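Long-range contacts in nuclear hormone receptor FTZ-F1 (Drosophila melanogaster, PDB 2XHS), which probably regulates transcription as an NR5A-type nuclear receptor, its ligand-binding domain binding a peptide of the partner protein Fushi tarazu: residues A[42-47]-A[113-118]; A[77-82]-A[165-170]; A[105-110]-A[118-123]; A[155-160]-A[175-180]. All blocks are in the same frame, centred on the assembly; numbering follows the deposited sequence.

Contact 1: residues A[42-47]-A[113-118]; sequences QVEVDL and NGQVFN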
loop_
_atom_site.group_PDB
_atom_site.type_symbol
_atom_site.label_atom_id
_atom_site.label_comp_id
_atom_site.label_asym_id
_atom_site.label_seq_id
_atom_site.Cartn_x
_atom_site.Cartn_y
_atom_site.Cartn_z
ATOM N N GLN A 42 -0.702 28.000 -9.957
ATOM C CA GLN A 42 0.335 28.233 -8.985
ATOM C C GLN A 42 1.643 28.303 -9.697
ATOM O O GLN A 42 1.953 27.441 -10.450
ATOM C CB GLN A 42 0.353 27.111 -7.983
ATOM C CG GLN A 42 -0.746 27.202 -6.998
ATOM C CD GLN A 42 -0.358 28.040 -5.852
ATOM O OE1 GLN A 42 0.804 28.100 -5.499
ATOM N NE2 GLN A 42 -1.324 28.676 -5.228
ATOM N N VAL A 43 2.418 29.337 -9.488
ATOM C CA VAL A 43 3.658 29.427 -10.211
ATOM C C VAL A 43 4.638 28.326 -9.879
ATOM O O VAL A 43 5.221 27.736 -10.747
ATOM C CB VAL A 43 4.306 30.743 -9.915
ATOM C CG1 VAL A 43 5.199 31.135 -11.032
ATOM C CG2 VAL A 43 3.238 31.765 -9.715
ATOM N N GLU A 44 4.880 28.084 -8.612
ATOM C CA GLU A 44 5.752 26.998 -8.248
ATOM C C GLU A 44 5.312 26.452 -6.941
ATOM O O GLU A 44 4.731 27.158 -6.150
ATOM C CB GLU A 44 7.191 27.424 -8.162
ATOM C CG GLU A 44 7.894 27.330 -9.452
ATOM C CD GLU A 44 9.345 27.022 -9.272
ATOM O OE1 GLU A 44 9.884 27.369 -8.212
ATOM O OE2 GLU A 44 9.962 26.457 -10.191
ATOM N N VAL A 45 5.599 25.184 -6.723
ATOM C CA VAL A 45 5.172 24.486 -5.553
ATOM C C VAL A 45 6.339 23.681 -5.096
ATOM O O VAL A 45 7.248 23.477 -5.851
ATOM C CB VAL A 45 4.030 23.589 -5.910
ATOM C CG1 VAL A 45 3.384 23.066 -4.697
ATOM C CG2 VAL A 45 3.030 24.370 -6.663
ATOM N N ASP A 46 6.326 23.239 -3.852
ATOM C CA ASP A 46 7.415 22.453 -3.349
ATOM C C ASP A 46 7.020 21.075 -3.676
ATOM O O ASP A 46 6.028 20.588 -3.208
ATOM C CB ASP A 46 7.534 22.591 -1.849
ATOM C CG ASP A 46 8.790 21.974 -1.311
ATOM O OD1 ASP A 46 9.849 22.144 -1.906
ATOM O OD2 ASP A 46 8.742 21.327 -0.276
ATOM N N LEU A 47 7.790 20.459 -4.539
ATOM C CA LEU A 47 7.481 19.141 -4.993
ATOM C C LEU A 47 7.544 18.136 -3.896
ATOM O O LEU A 47 6.785 17.209 -3.894
ATOM C CB LEU A 47 8.343 18.763 -6.170
ATOM C CG LEU A 47 8.000 19.605 -7.382
ATOM C CD1 LEU A 47 8.899 19.269 -8.494
ATOM C CD2 LEU A 47 6.614 19.352 -7.779
ATOM N N ASN A 113 1.831 22.833 -14.916
ATOM C CA ASN A 113 2.572 23.921 -14.373
ATOM C C ASN A 113 3.771 24.071 -15.174
ATOM O O ASN A 113 4.446 25.036 -15.055
ATOM C CB ASN A 113 3.071 23.558 -13.010
ATOM C CG ASN A 113 2.400 24.299 -11.975
ATOM O OD1 ASN A 113 1.350 24.849 -12.204
ATOM N ND2 ASN A 113 2.988 24.345 -10.820
ATOM N N GLY A 114 4.073 23.073 -15.965
ATOM C CA GLY A 114 5.335 23.055 -16.646
ATOM C C GLY A 114 6.302 22.498 -15.645
ATOM O O GLY A 114 7.486 22.429 -15.868
ATOM N N GLN A 115 5.755 22.086 -14.524
ATOM C CA GLN A 115 6.517 21.471 -13.486
ATOM C C GLN A 115 6.290 19.985 -13.634
ATOM O O GLN A 115 5.300 19.563 -14.171
ATOM C CB GLN A 115 6.022 21.975 -12.150
ATOM C CG GLN A 115 7.092 22.535 -11.260
ATOM C CD GLN A 115 6.526 23.223 -10.074
ATOM O OE1 GLN A 115 5.508 23.865 -10.159
ATOM N NE2 GLN A 115 7.179 23.096 -8.960
ATOM N N VAL A 116 7.217 19.181 -13.170
ATOM C CA VAL A 116 7.107 17.759 -13.351
ATOM C C VAL A 116 7.080 17.023 -12.032
ATOM O O VAL A 116 7.930 17.226 -11.215
ATOM C CB VAL A 116 8.279 17.266 -14.202
ATOM C CG1 VAL A 116 8.322 15.779 -14.263
ATOM C CG2 VAL A 116 8.169 17.821 -15.568
ATOM N N PHE A 117 6.116 16.137 -11.848
ATOM C CA PHE A 117 6.024 15.383 -10.620
ATOM C C PHE A 117 6.514 13.981 -10.798
ATOM O O PHE A 117 6.068 13.295 -11.661
ATOM C CB PHE A 117 4.594 15.333 -10.118
ATOM C CG PHE A 117 4.457 14.711 -8.770
ATOM C CD1 PHE A 117 4.827 15.391 -7.645
ATOM C CD2 PHE A 117 3.981 13.445 -8.623
ATOM C CE1 PHE A 117 4.709 14.827 -6.447
ATOM C CE2 PHE A 117 3.883 12.897 -7.428
ATOM C CZ PHE A 117 4.237 13.586 -6.343
ATOM N N ASN A 118 7.422 13.549 -9.946
ATOM C CA ASN A 118 7.945 12.222 -10.022
ATOM C C ASN A 118 7.035 11.321 -9.287
ATOM O O ASN A 118 7.083 11.237 -8.108
ATOM C CB ASN A 118 9.284 12.192 -9.343
ATOM C CG ASN A 118 9.986 10.912 -9.518
ATOM O OD1 ASN A 118 9.991 10.357 -10.574
ATOM N ND2 ASN A 118 10.585 10.432 -8.482
#
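Gln115 reaches across to the backbone of Glu44 and Val45, and its side chain gives the largest single share of this contact. CB and CG only span the distance: nothing on the 42-47 side lies within 4.2 Å of either. With chi2 at 170° the chain runs out straight beyond CG and delivers the amide carbon to the other backbone, CD lying 4.0 Å from Val45 N. OE1 rests against the backbone of Glu44, 3.7 Å from its CA, while NE2 donates to Val45 O over 3.1 Å. That bond is bent at the hydrogen (138°); the acceptor lies nearly in the glutamine's amide plane, but the donor stands tilted from the carbonyl plane of Val45. A glutamine suits the place because it has both the length to cross and an N-H to give at the end. Leu47 slides past it in the opposite direction, with Leu47 CG 3.9 Å from Gln115 NE2, and sends CD2 to Phe117 CD1 at 4.3 Å. Leu47 opens helix 47-67, on whose Leu50 and Met51 the Phe117 ring also packs. Strand 116-118 pairs with strand 108-110, so the contact sets the small hairpin beside the start of this helix, at the domain surface.

Contact 2: residues A[77-82]-A[165-170]; sequences VDDQMK and RGIVNR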
loop_
_atom_site.group_PDB
_atom_site.type_symbol
_atom_site.label_atom_id
_atom_site.label_comp_id
_atom_site.label_asym_id
_atom_site.label_seq_id
_atom_site.Cartn_x
_atom_site.Cartn_y
_atom_site.Cartn_z
ATOM N N VAL A 77 -10.181 -0.738 18.306
ATOM C CA VAL A 77 -9.447 0.303 17.698
ATOM C C VAL A 77 -8.037 0.275 18.116
ATOM O O VAL A 77 -7.170 0.494 17.331
ATOM C CB VAL A 77 -9.994 1.612 18.094
ATOM C CG1 VAL A 77 -9.101 2.673 17.589
ATOM C CG2 VAL A 77 -11.345 1.766 17.509
ATOM N N ASP A 78 -7.772 -0.008 19.359
ATOM C CA ASP A 78 -6.409 0.090 19.781
ATOM C C ASP A 78 -5.608 -0.859 18.976
ATOM O O ASP A 78 -4.510 -0.569 18.596
ATOM C CB ASP A 78 -6.281 -0.250 21.247
ATOM C CG ASP A 78 -6.608 0.897 22.128
ATOM O OD1 ASP A 78 -7.380 1.763 21.726
ATOM O OD2 ASP A 78 -6.086 0.934 23.237
ATOM N N ASP A 79 -6.151 -2.031 18.767
ATOM C CA ASP A 79 -5.497 -3.042 17.981
ATOM C C ASP A 79 -5.373 -2.674 16.523
ATOM O O ASP A 79 -4.374 -2.914 15.904
ATOM C CB ASP A 79 -6.235 -4.356 18.138
ATOM C CG ASP A 79 -5.621 -5.239 19.179
ATOM O OD1 ASP A 79 -4.475 -4.996 19.559
ATOM O OD2 ASP A 79 -6.278 -6.184 19.615
ATOM N N GLN A 80 -6.418 -2.107 15.970
ATOM C CA GLN A 80 -6.385 -1.711 14.599
ATOM C C GLN A 80 -5.361 -0.655 14.409
ATOM O O GLN A 80 -4.663 -0.651 13.454
ATOM C CB GLN A 80 -7.715 -1.139 14.199
ATOM C CG GLN A 80 -8.856 -1.911 14.675
ATOM C CD GLN A 80 -10.111 -1.353 14.171
ATOM O OE1 GLN A 80 -10.257 -0.169 14.065
ATOM N NE2 GLN A 80 -11.042 -2.194 13.885
HETATM N N MSE A 81 -5.279 0.266 15.337
HETATM C CA MSE A 81 -4.341 1.340 15.198
HETATM C C MSE A 81 -2.954 0.804 15.149
HETATM O O MSE A 81 -2.166 1.229 14.384
HETATM C CB MSE A 81 -4.459 2.257 16.384
HETATM C CG MSE A 81 -5.713 3.027 16.409
HETATM SE SE MSE A 81 -5.723 4.175 17.868
HETATM C CE MSE A 81 -4.137 5.040 17.553
ATOM N N LYS A 82 -2.640 -0.145 15.982
ATOM C CA LYS A 82 -1.311 -0.677 15.994
ATOM C C LYS A 82 -0.925 -1.360 14.723
ATOM O O LYS A 82 0.196 -1.296 14.311
ATOM C CB LYS A 82 -1.173 -1.640 17.141
ATOM C CG LYS A 82 -1.241 -0.975 18.471
ATOM C CD LYS A 82 -0.856 -1.926 19.541
ATOM C CE LYS A 82 -1.366 -1.470 20.873
ATOM N NZ LYS A 82 -2.518 -2.310 21.263
ATOM N N ARG A 165 3.896 -5.774 18.025
ATOM C CA ARG A 165 3.985 -5.497 19.418
ATOM C C ARG A 165 2.752 -4.856 19.979
ATOM O O ARG A 165 2.238 -3.902 19.452
ATOM C CB ARG A 165 5.189 -4.611 19.651
ATOM C CG ARG A 165 6.116 -5.051 20.754
ATOM C CD ARG A 165 6.048 -4.104 21.918
ATOM N NE ARG A 165 7.365 -3.605 22.279
ATOM C CZ ARG A 165 7.565 -2.464 22.920
ATOM N NH1 ARG A 165 6.532 -1.725 23.271
ATOM N NH2 ARG A 165 8.789 -2.061 23.207
ATOM N N GLY A 166 2.297 -5.417 21.083
ATOM C CA GLY A 166 1.201 -4.883 21.845
ATOM C C GLY A 166 -0.204 -5.225 21.467
ATOM O O GLY A 166 -1.123 -4.685 22.021
ATOM N N ILE A 167 -0.388 -6.122 20.533
ATOM C CA ILE A 167 -1.725 -6.396 20.127
ATOM C C ILE A 167 -2.376 -7.358 21.058
ATOM O O ILE A 167 -1.868 -8.427 21.286
ATOM C CB ILE A 167 -1.735 -6.996 18.783
ATOM C CG1 ILE A 167 -2.200 -5.953 17.789
ATOM C CG2 ILE A 167 -2.645 -8.139 18.788
ATOM C CD1 ILE A 167 -1.799 -6.236 16.422
ATOM N N VAL A 168 -3.483 -6.928 21.642
ATOM C CA VAL A 168 -4.264 -7.742 22.555
ATOM C C VAL A 168 -5.005 -8.949 22.014
ATOM O O VAL A 168 -4.906 -10.035 22.541
ATOM C CB VAL A 168 -5.323 -6.870 23.196
ATOM C CG1 VAL A 168 -6.298 -7.705 23.930
ATOM C CG2 VAL A 168 -4.682 -5.922 24.117
ATOM N N ASN A 169 -5.830 -8.740 21.011
ATOM C CA ASN A 169 -6.578 -9.836 20.452
ATOM C C ASN A 169 -5.807 -10.550 19.377
ATOM O O ASN A 169 -6.170 -10.516 18.236
ATOM C CB ASN A 169 -7.888 -9.332 19.901
ATOM C CG ASN A 169 -8.723 -10.427 19.372
ATOM O OD1 ASN A 169 -9.902 -10.256 19.103
ATOM N ND2 ASN A 169 -8.117 -11.575 19.211
ATOM N N ARG A 170 -4.744 -11.217 19.766
ATOM C CA ARG A 170 -3.844 -11.868 18.845
ATOM C C ARG A 170 -4.452 -12.944 18.020
ATOM O O ARG A 170 -4.014 -13.195 16.933
ATOM C CB ARG A 170 -2.693 -12.492 19.588
ATOM C CG ARG A 170 -1.575 -11.571 19.849
ATOM C CD ARG A 170 -0.291 -12.260 19.571
ATOM N NE ARG A 170 0.762 -11.291 19.347
ATOM C CZ ARG A 170 1.696 -10.997 20.233
ATOM N NH1 ARG A 170 1.717 -11.620 21.405
ATOM N NH2 ARG A 170 2.616 -10.093 19.939
#
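Asp79 and Lys82, one turn apart on helix 77-102, grip the loop 165-170 by its backbone, and Ile167 lies against them. The carboxylate of Asp79 faces two successive amides. Its OD2 takes the N-H of Asn169 on the syn lone pair, in an almost straight bond (2.9 Å, 169°), whereas OD1 takes that of Val168 at 3.0 Å in a weak, bent one. Two oxygens on a short stem are what a pair of adjacent N-H groups needs, and the two bonds together probably limit the carboxylate's rotation. Ile167, buried beside it, passes the aspartate obliquely with its CG1 branch next to OD1, an apolar wall along one side of the polar grip. Lys82 serves the other end: the long chain bends at chi4 (105°) and brings NZ to Gly166 O at 2.9 Å, from above the carbonyl plane. NZ also makes a long salt bridge to Asp79 OD1 (3.7 Å), which may modestly favour the charged forms of both. With an alanine in place of Asp79, the amides of Val168 and Asn169 would probably lose their acceptor, leaving the loop freer to move and the lysine without this distant carboxylate. Asn169 is the N-cap residue of helix 170-191, while Val77, Asp78, Gln80 and Met81 meet the bound peptide, a placement consistent with the coregulator groove of the nuclear receptor ligand-binding domain.

Contact 3: residues A[105-110]-A[118-123]; sequences LPDETQ and NLMSLG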
loop_
_atom_site.group_PDB
_atom_site.type_symbol
_atom_site.label_atom_id
_atom_site.label_comp_id
_atom_site.label_asym_id
_atom_site.label_seq_id
_atom_site.Cartn_x
_atom_site.Cartn_y
_atom_site.Cartn_z
ATOM N N LEU A 105 0.855 3.107 -14.533
ATOM C CA LEU A 105 1.199 4.354 -13.927
ATOM C C LEU A 105 2.615 4.645 -14.297
ATOM O O LEU A 105 3.448 3.778 -14.263
ATOM C CB LEU A 105 1.043 4.181 -12.440
ATOM C CG LEU A 105 0.911 5.294 -11.430
ATOM C CD1 LEU A 105 2.162 5.441 -10.748
ATOM C CD2 LEU A 105 0.615 6.512 -12.151
ATOM N N PRO A 106 2.875 5.881 -14.668
ATOM C CA PRO A 106 4.165 6.291 -15.175
ATOM C C PRO A 106 5.041 6.935 -14.156
ATOM O O PRO A 106 4.601 7.362 -13.129
ATOM C CB PRO A 106 3.792 7.279 -16.248
ATOM C CG PRO A 106 2.535 7.752 -15.883
ATOM C CD PRO A 106 1.810 6.701 -15.228
ATOM N N ASP A 107 6.314 6.988 -14.456
ATOM C CA ASP A 107 7.273 7.538 -13.540
ATOM C C ASP A 107 7.128 8.994 -13.233
ATOM O O ASP A 107 7.416 9.399 -12.144
ATOM C CB ASP A 107 8.666 7.190 -13.963
ATOM C CG ASP A 107 8.888 5.762 -13.935
ATOM O OD1 ASP A 107 7.911 5.035 -13.896
ATOM O OD2 ASP A 107 10.029 5.352 -13.943
ATOM N N GLU A 108 6.683 9.776 -14.196
ATOM C CA GLU A 108 6.522 11.192 -13.991
ATOM C C GLU A 108 5.398 11.720 -14.809
ATOM O O GLU A 108 4.919 11.053 -15.653
ATOM C CB GLU A 108 7.792 11.917 -14.345
ATOM C CG GLU A 108 8.209 11.716 -15.739
ATOM C CD GLU A 108 9.588 12.193 -15.995
ATOM O OE1 GLU A 108 10.518 11.679 -15.377
ATOM O OE2 GLU A 108 9.749 13.074 -16.838
ATOM N N THR A 109 4.956 12.918 -14.512
ATOM C CA THR A 109 3.891 13.528 -15.252
ATOM C C THR A 109 4.120 15.017 -15.314
ATOM O O THR A 109 4.759 15.557 -14.474
ATOM C CB THR A 109 2.577 13.232 -14.599
ATOM O OG1 THR A 109 1.527 13.694 -15.427
ATOM C CG2 THR A 109 2.482 13.938 -13.334
ATOM N N GLN A 110 3.629 15.667 -16.349
ATOM C CA GLN A 110 3.758 17.097 -16.487
ATOM C C GLN A 110 2.620 17.699 -15.735
ATOM O O GLN A 110 1.501 17.304 -15.900
ATOM C CB GLN A 110 3.647 17.493 -17.942
ATOM C CG GLN A 110 4.939 17.706 -18.643
ATOM C CD GLN A 110 5.416 19.098 -18.491
ATOM O OE1 GLN A 110 6.553 19.405 -18.772
ATOM N NE2 GLN A 110 4.546 19.961 -18.035
ATOM N N ASN A 118 7.422 13.549 -9.946
ATOM C CA ASN A 118 7.945 12.222 -10.022
ATOM C C ASN A 118 7.035 11.321 -9.287
ATOM O O ASN A 118 7.083 11.237 -8.108
ATOM C CB ASN A 118 9.284 12.192 -9.343
ATOM C CG ASN A 118 9.986 10.912 -9.518
ATOM O OD1 ASN A 118 9.991 10.357 -10.574
ATOM N ND2 ASN A 118 10.585 10.432 -8.482
ATOM N N LEU A 119 6.182 10.653 -10.027
ATOM C CA LEU A 119 5.210 9.718 -9.521
ATOM C C LEU A 119 5.888 8.551 -8.893
ATOM O O LEU A 119 5.431 7.990 -7.954
ATOM C CB LEU A 119 4.322 9.242 -10.646
ATOM C CG LEU A 119 3.350 10.255 -11.194
ATOM C CD1 LEU A 119 2.926 9.854 -12.542
ATOM C CD2 LEU A 119 2.182 10.269 -10.310
HETATM N N MSE A 120 7.016 8.214 -9.458
HETATM C CA MSE A 120 7.829 7.107 -9.076
HETATM C C MSE A 120 8.304 7.272 -7.663
HETATM O O MSE A 120 8.518 6.322 -6.975
HETATM C CB MSE A 120 8.993 7.047 -10.043
HETATM C CG MSE A 120 9.952 5.923 -9.882
HETATM SE SE MSE A 120 9.185 4.254 -10.021
HETATM C CE MSE A 120 10.730 3.273 -9.686
ATOM N N SER A 121 8.448 8.510 -7.249
ATOM C CA SER A 121 8.856 8.876 -5.907
ATOM C C SER A 121 7.880 8.393 -4.910
ATOM O O SER A 121 8.228 7.932 -3.873
ATOM C CB SER A 121 8.878 10.367 -5.787
ATOM O OG SER A 121 10.123 10.850 -6.177
ATOM N N LEU A 122 6.631 8.456 -5.276
ATOM C CA LEU A 122 5.571 8.125 -4.403
ATOM C C LEU A 122 5.763 6.740 -3.945
ATOM O O LEU A 122 5.350 6.392 -2.891
ATOM C CB LEU A 122 4.288 8.186 -5.169
ATOM C CG LEU A 122 3.684 9.546 -5.093
ATOM C CD1 LEU A 122 2.437 9.539 -5.854
ATOM C CD2 LEU A 122 3.433 9.832 -3.665
ATOM N N GLY A 123 6.366 5.916 -4.748
ATOM C CA GLY A 123 6.499 4.549 -4.347
ATOM C C GLY A 123 7.831 4.274 -3.767
ATOM O O GLY A 123 8.105 3.186 -3.367
#
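This is a contact of backbone bonds and leucine packing at the end of the small antiparallel strand pair 108-110/116-118, where Asp107 meets Leu119 and Met120 as the chain leaves the second strand. The carbonyl of Asp107 makes the hydrogen bonds. Its oxygen accepts from Met120 N at 3.0 Å (155° at the hydrogen) and, weakly, from Leu119 N at 2.8 Å, so one acceptor serves two successive amides at the start of 119-122, whose backbone angles are helical. Leu119, with the most area buried here, supplies the packing. Its CD1 methyl lies near Leu105 CD2, 4.1 Å away, Pro106 CG at 4.0 Å and Thr109 CB, also at 4.0 Å; a branched apolar chain suits these largely aliphatic neighbours. Asp107 and Met120, a selenomethionine, lie side by side and point the same way, CB to CB at 3.9 Å. The methionine has CG anti to its backbone N (chi1 -177°), which carries it along the aspartate stem, and both residues reach Arg100 of helix 77-102, Asp107 OD2 through a salt bridge. Further on, Leu122 packs on Met51, Val54 and Leu55 of helix 47-67. A two-stranded hairpin following a long central helix is a familiar feature of the nuclear receptor ligand-binding domain.

Contact 4: residues A[155-160]-A[175-180]; sequences KFLILL and EGHDNV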
loop_
_atom_site.group_PDB
_atom_site.type_symbol
_atom_site.label_atom_id
_atom_site.label_comp_id
_atom_site.label_asym_id
_atom_site.label_seq_id
_atom_site.Cartn_x
_atom_site.Cartn_y
_atom_site.Cartn_z
ATOM N N LYS A 155 -1.797 -7.792 0.683
ATOM C CA LYS A 155 -2.093 -6.639 1.479
ATOM C C LYS A 155 -2.551 -7.008 2.860
ATOM O O LYS A 155 -2.145 -6.448 3.826
ATOM C CB LYS A 155 -3.156 -5.839 0.777
ATOM C CG LYS A 155 -2.737 -4.450 0.513
ATOM C CD LYS A 155 -3.853 -3.582 0.161
ATOM C CE LYS A 155 -3.518 -2.203 0.592
ATOM N NZ LYS A 155 -4.578 -1.270 0.241
ATOM N N PHE A 156 -3.441 -7.963 2.933
ATOM C CA PHE A 156 -3.894 -8.485 4.179
ATOM C C PHE A 156 -2.787 -9.164 4.890
ATOM O O PHE A 156 -2.698 -9.127 6.076
ATOM C CB PHE A 156 -4.999 -9.462 3.958
ATOM C CG PHE A 156 -6.274 -8.829 3.649
ATOM C CD1 PHE A 156 -7.014 -8.250 4.626
ATOM C CD2 PHE A 156 -6.742 -8.802 2.381
ATOM C CE1 PHE A 156 -8.182 -7.668 4.337
ATOM C CE2 PHE A 156 -7.912 -8.213 2.099
ATOM C CZ PHE A 156 -8.624 -7.650 3.074
ATOM N N LEU A 157 -1.948 -9.832 4.148
ATOM C CA LEU A 157 -0.894 -10.526 4.775
ATOM C C LEU A 157 -0.047 -9.528 5.444
ATOM O O LEU A 157 0.420 -9.733 6.521
ATOM C CB LEU A 157 -0.092 -11.251 3.743
ATOM C CG LEU A 157 -0.760 -12.544 3.393
ATOM C CD1 LEU A 157 0.160 -13.393 2.683
ATOM C CD2 LEU A 157 -1.152 -13.172 4.636
ATOM N N ILE A 158 0.213 -8.442 4.765
ATOM C CA ILE A 158 1.028 -7.418 5.347
ATOM C C ILE A 158 0.381 -6.802 6.533
ATOM O O ILE A 158 0.988 -6.626 7.540
ATOM C CB ILE A 158 1.225 -6.334 4.339
ATOM C CG1 ILE A 158 1.993 -6.872 3.171
ATOM C CG2 ILE A 158 1.972 -5.221 4.887
ATOM C CD1 ILE A 158 2.368 -5.843 2.197
ATOM N N LEU A 159 -0.861 -6.420 6.378
ATOM C CA LEU A 159 -1.615 -5.794 7.422
ATOM C C LEU A 159 -1.905 -6.649 8.609
ATOM O O LEU A 159 -1.788 -6.237 9.718
ATOM C CB LEU A 159 -2.945 -5.373 6.851
ATOM C CG LEU A 159 -3.909 -4.618 7.735
ATOM C CD1 LEU A 159 -3.499 -3.233 7.843
ATOM C CD2 LEU A 159 -5.228 -4.678 7.141
ATOM N N LEU A 160 -2.357 -7.847 8.363
ATOM C CA LEU A 160 -2.727 -8.726 9.431
ATOM C C LEU A 160 -1.563 -9.492 9.926
ATOM O O LEU A 160 -1.469 -10.662 9.701
ATOM C CB LEU A 160 -3.759 -9.692 8.922
ATOM C CG LEU A 160 -5.101 -9.044 8.714
ATOM C CD1 LEU A 160 -6.034 -10.046 8.219
ATOM C CD2 LEU A 160 -5.526 -8.584 10.023
ATOM N N GLU A 175 -5.522 -15.737 12.904
ATOM C CA GLU A 175 -6.416 -16.524 12.111
ATOM C C GLU A 175 -6.618 -15.947 10.747
ATOM O O GLU A 175 -6.524 -16.629 9.755
ATOM C CB GLU A 175 -7.752 -16.589 12.810
ATOM C CG GLU A 175 -7.772 -17.502 13.983
ATOM C CD GLU A 175 -9.102 -17.519 14.663
ATOM O OE1 GLU A 175 -9.998 -16.805 14.198
ATOM O OE2 GLU A 175 -9.250 -18.232 15.665
ATOM N N GLY A 176 -6.849 -14.658 10.697
ATOM C CA GLY A 176 -7.029 -14.006 9.436
ATOM C C GLY A 176 -5.795 -14.100 8.600
ATOM O O GLY A 176 -5.856 -14.333 7.436
ATOM N N HIS A 177 -4.652 -13.903 9.198
ATOM C CA HIS A 177 -3.463 -13.971 8.424
ATOM C C HIS A 177 -3.379 -15.352 7.894
ATOM O O HIS A 177 -3.043 -15.571 6.774
ATOM C CB HIS A 177 -2.281 -13.700 9.318
ATOM C CG HIS A 177 -0.974 -13.698 8.609
ATOM N ND1 HIS A 177 -0.254 -14.837 8.380
ATOM C CD2 HIS A 177 -0.256 -12.690 8.079
ATOM C CE1 HIS A 177 0.855 -14.535 7.748
ATOM N NE2 HIS A 177 0.876 -13.237 7.546
ATOM N N ASP A 178 -3.673 -16.310 8.732
ATOM C CA ASP A 178 -3.577 -17.687 8.353
ATOM C C ASP A 178 -4.534 -18.128 7.275
ATOM O O ASP A 178 -4.211 -18.961 6.474
ATOM C CB ASP A 178 -3.549 -18.571 9.562
ATOM C CG ASP A 178 -2.214 -18.568 10.209
ATOM O OD1 ASP A 178 -1.259 -18.103 9.594
ATOM O OD2 ASP A 178 -2.091 -19.043 11.329
ATOM N N ASN A 179 -5.729 -17.587 7.274
ATOM C CA ASN A 179 -6.678 -17.857 6.226
ATOM C C ASN A 179 -6.288 -17.360 4.897
ATOM O O ASN A 179 -6.408 -18.024 3.915
ATOM C CB ASN A 179 -7.934 -17.125 6.530
ATOM C CG ASN A 179 -8.862 -17.930 7.284
ATOM O OD1 ASN A 179 -10.006 -18.036 6.926
ATOM N ND2 ASN A 179 -8.392 -18.530 8.349
ATOM N N VAL A 180 -5.854 -16.135 4.883
ATOM C CA VAL A 180 -5.471 -15.477 3.682
ATOM C C VAL A 180 -4.312 -16.172 3.044
ATOM O O VAL A 180 -4.243 -16.259 1.855
ATOM C CB VAL A 180 -5.129 -14.064 3.987
ATOM C CG1 VAL A 180 -4.791 -13.356 2.756
ATOM C CG2 VAL A 180 -6.297 -13.432 4.613
#
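Leu157, Leu160 and Phe156 pack against His177, Gly176 and Val180 where two helices of the layered, mainly helical nuclear receptor ligand-binding domain run nearly antiparallel. The short axes 155-159 and 175-180 make an angle of 153° and approach to 9.0 Å. Apolar packing forms one group of contacts. Val180 offers CG1 to Phe156 CB and to Leu157 CD2, each at 4.1 Å, a compact branched chain that suits the close approach of the two helices. Leu160, just past the helix end, lays CD1 4.1 Å from Gly176 C; a side chain at this glycine would point toward the leucine, so its absence suits the tight fit. Beyond the pair, Leu157 also touches Leu206 of helix 198-224, and the Phe156 ring meets those of Phe18 and Trp65. The second kind of interaction is CH-pi. A chi1 of -178° turns the His177 ring away from its own backbone N and brings it to the opposing helix, across Leu157 at about a right angle. Shortening His177 to an alanine would probably uncover the Leu157 methyl and leave a gap over it. Leu157 CD2 sits 3.7 Å from the centroid of the His177 imidazole, 19° off the ring normal.

In the fold
Contact 4 is the buried one, contact 1 lies at the surface, and contacts 2 and 3 are partly buried. Contacts 1 and 3 hold the same hairpin: they share Asn118, and Phe117 N probably bonds to Thr109 O between the strands. Contacts 2 and 4 lie across the chain's centre from them, their own centres about 14 Å apart, and both involve helix 170-191, contact 2 at its start and contact 4 further along. Chemistry follows place. Where helix meets helix, the contact is made by methyls and a ring; where loops must be fixed, side-chain amide or charge meets backbone in contacts 1 and 2, and backbone bonds are joined by a leucine's packing in contact 3.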